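PDB 2OB9: tail assembly chaperone from Enterobacteria phage HK97, which probably acts as a chaperone in the assembly of the phage tail. Local coordinates for residues R107-K110 / Q111-L115. Sequence-based numbering, arbitrary orientation.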
ATOM      1  N   ARG A 107     -15.388 -24.366 -22.060  1.00 51.92           N
ATOM      2  CA  ARG A 107     -14.639 -24.393 -23.338  1.00 52.96           C
ATOM      3  C   ARG A 107     -15.230 -23.381 -24.337  1.00 51.85           C
ATOM      4  O   ARG A 107     -14.522 -22.818 -25.152  1.00 51.15           O
ATOM      5  CB  ARG A 107     -14.706 -25.794 -23.939  1.00 52.29           C
ATOM      6  CG  ARG A 107     -13.911 -25.955 -25.235  1.00 56.52           C
ATOM      7  CD  ARG A 107     -14.134 -27.322 -25.983  1.00 57.90           C
ATOM      8  NE  ARG A 107     -15.517 -27.563 -26.476  1.00 64.99           N
ATOM      9  CZ  ARG A 107     -16.062 -26.945 -27.530  1.00 68.08           C
ATOM     10  NH1 ARG A 107     -15.372 -26.015 -28.205  1.00 66.70           N
ATOM     11  NH2 ARG A 107     -17.307 -27.256 -27.917  1.00 69.30           N
ATOM     12  N   LEU A 108     -16.540 -23.154 -24.264  1.00 50.99           N
ATOM     13  CA  LEU A 108     -17.181 -22.120 -25.086  1.00 50.54           C
ATOM     14  C   LEU A 108     -16.827 -20.717 -24.572  1.00 50.52           C
ATOM     15  O   LEU A 108     -16.562 -19.837 -25.379  1.00 51.82           O
ATOM     16  CB  LEU A 108     -18.721 -22.327 -25.191  1.00 49.84           C
ATOM     17  CG  LEU A 108     -19.194 -23.498 -26.070  1.00 48.08           C
ATOM     18  CD1 LEU A 108     -20.682 -23.699 -25.947  1.00 45.57           C
ATOM     19  CD2 LEU A 108     -18.820 -23.305 -27.565  1.00 45.11           C
ATOM     20  N   LEU A 109     -16.786 -20.516 -23.255  1.00 49.17           N
ATOM     21  CA  LEU A 109     -16.277 -19.275 -22.715  1.00 48.72           C
ATOM     22  C   LEU A 109     -14.869 -18.934 -23.237  1.00 49.77           C
ATOM     23  O   LEU A 109     -14.648 -17.798 -23.690  1.00 48.65           O
ATOM     24  CB  LEU A 109     -16.307 -19.257 -21.192  1.00 48.10           C
ATOM     25  CG  LEU A 109     -15.782 -18.021 -20.420  1.00 48.43           C
ATOM     26  CD1 LEU A 109     -16.417 -16.709 -20.934  1.00 43.97           C
ATOM     27  CD2 LEU A 109     -16.096 -18.165 -18.916  1.00 48.21           C
ATOM     28  N   LYS A 110     -13.936 -19.893 -23.164  1.00 50.12           N
ATOM     29  CA  LYS A 110     -12.563 -19.683 -23.637  1.00 52.24           C
ATOM     30  C   LYS A 110     -12.484 -19.286 -25.097  1.00 52.82           C
ATOM     31  O   LYS A 110     -11.815 -18.342 -25.441  1.00 54.48           O
ATOM     32  CB  LYS A 110     -11.681 -20.911 -23.376  1.00 52.53           C
ATOM     33  CG  LYS A 110     -11.109 -20.903 -21.974  1.00 56.17           C
ATOM     34  CD  LYS A 110     -10.558 -22.242 -21.590  1.00 61.85           C
ATOM     35  CE  LYS A 110     -10.188 -22.272 -20.110  1.00 65.92           C
ATOM     36  NZ  LYS A 110      -8.828 -21.700 -19.847  1.00 67.83           N
ATOM     37  N   GLN A 111     -13.161 -20.040 -25.950  1.00 54.69           N
ATOM     38  CA  GLN A 111     -13.284 -19.742 -27.355  1.00 55.90           C
ATOM     39  C   GLN A 111     -13.775 -18.291 -27.529  1.00 55.46           C
ATOM     40  O   GLN A 111     -13.174 -17.541 -28.298  1.00 55.89           O
ATOM     41  CB  GLN A 111     -14.233 -20.756 -27.991  1.00 55.68           C
ATOM     42  CG  GLN A 111     -13.796 -21.310 -29.330  1.00 58.40           C
ATOM     43  CD  GLN A 111     -14.748 -22.367 -29.893  1.00 59.11           C
ATOM     44  OE1 GLN A 111     -14.816 -22.573 -31.114  1.00 65.70           O
ATOM     45  NE2 GLN A 111     -15.472 -23.046 -29.016  1.00 64.01           N
ATOM     46  N   ALA A 112     -14.812 -17.874 -26.778  1.00 54.94           N
ATOM     47  CA  ALA A 112     -15.303 -16.473 -26.854  1.00 54.73           C
ATOM     48  C   ALA A 112     -14.253 -15.410 -26.452  1.00 54.67           C
ATOM     49  O   ALA A 112     -14.116 -14.374 -27.124  1.00 53.75           O
ATOM     50  CB  ALA A 112     -16.582 -16.278 -26.050  1.00 54.13           C
ATOM     51  N   LEU A 113     -13.533 -15.673 -25.361  1.00 54.70           N
ATOM     52  CA  LEU A 113     -12.457 -14.797 -24.889  1.00 55.51           C
ATOM     53  C   LEU A 113     -11.270 -14.756 -25.862  1.00 55.36           C
ATOM     54  O   LEU A 113     -10.583 -13.780 -25.879  1.00 55.58           O
ATOM     55  CB  LEU A 113     -11.992 -15.137 -23.440  1.00 55.11           C
ATOM     56  CG  LEU A 113     -13.095 -15.140 -22.356  1.00 55.41           C
ATOM     57  CD1 LEU A 113     -12.562 -15.472 -20.965  1.00 54.05           C
ATOM     58  CD2 LEU A 113     -13.860 -13.842 -22.365  1.00 52.18           C
ATOM     59  N   ASP A 114     -11.069 -15.798 -26.671  1.00 56.16           N
ATOM     60  CA  ASP A 114     -10.099 -15.787 -27.791  1.00 58.01           C
ATOM     61  C   ASP A 114     -10.294 -14.657 -28.816  1.00 57.95           C
ATOM     62  O   ASP A 114      -9.374 -14.322 -29.540  1.00 57.79           O
ATOM     63  CB  ASP A 114     -10.133 -17.112 -28.576  1.00 58.62           C
ATOM     64  CG  ASP A 114      -9.275 -18.215 -27.958  1.00 62.71           C
ATOM     65  OD1 ASP A 114      -8.375 -17.921 -27.124  1.00 65.68           O
ATOM     66  OD2 ASP A 114      -9.511 -19.397 -28.328  1.00 65.66           O
ATOM     67  N   LEU A 115     -11.503 -14.111 -28.905  1.00 58.37           N
ATOM     68  CA  LEU A 115     -11.811 -13.098 -29.914  1.00 58.71           C
ATOM     69  C   LEU A 115     -11.161 -11.768 -29.588  1.00 59.86           C
ATOM     70  O   LEU A 115     -10.843 -11.007 -30.494  1.00 60.37           O
ATOM     71  CB  LEU A 115     -13.319 -12.907 -30.076  1.00 57.51           C
ATOM     72  CG  LEU A 115     -14.137 -14.071 -30.626  1.00 55.89           C
ATOM     73  CD1 LEU A 115     -15.569 -13.869 -30.268  1.00 53.02           C
ATOM     74  CD2 LEU A 115     -13.974 -14.178 -32.110  1.00 59.13           C
TER
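Asp114 N donates to Lys110 O at 2.9 Å, one of four successive i-to-i+4 bonds that run through helix 103-113 between these residues. One residue earlier, Leu113 N reaches Leu109 O at 2.9 Å. Gln111 N meets Arg107 O at a longer 3.2 Å. On the more polar flank, Arg107 and Gln111 run side by side in the same direction, their guanidinium and amide planes 45° apart. NH1 of Arg107 lies 3.1 Å from NE2 of Gln111; as modelled both are donors, so this is proximity without a bond, and the guanidinium instead forms a salt bridge through NH2 with Glu27. Leu108 CD2 packs 3.7 Å from the same Gln111 NE2. Round the helix, Leu109 places CG anti to its backbone N (chi1 179°), which sets CD1 3.9 Å from Leu113 CG, the two side chains crossing at a slant. These two leucines pack on Leu75 of helix 61-79 and on Ala119 of a second subunit, and Lys110 NZ hydrogen-bonds Asn118 O of that second subunit. Ala112 touches Val79 of helix 61-79, while Leu108 and Gln111 rest on Val23 of strand 20-25, so that the helix touches sheet, long helix and neighbouring chain.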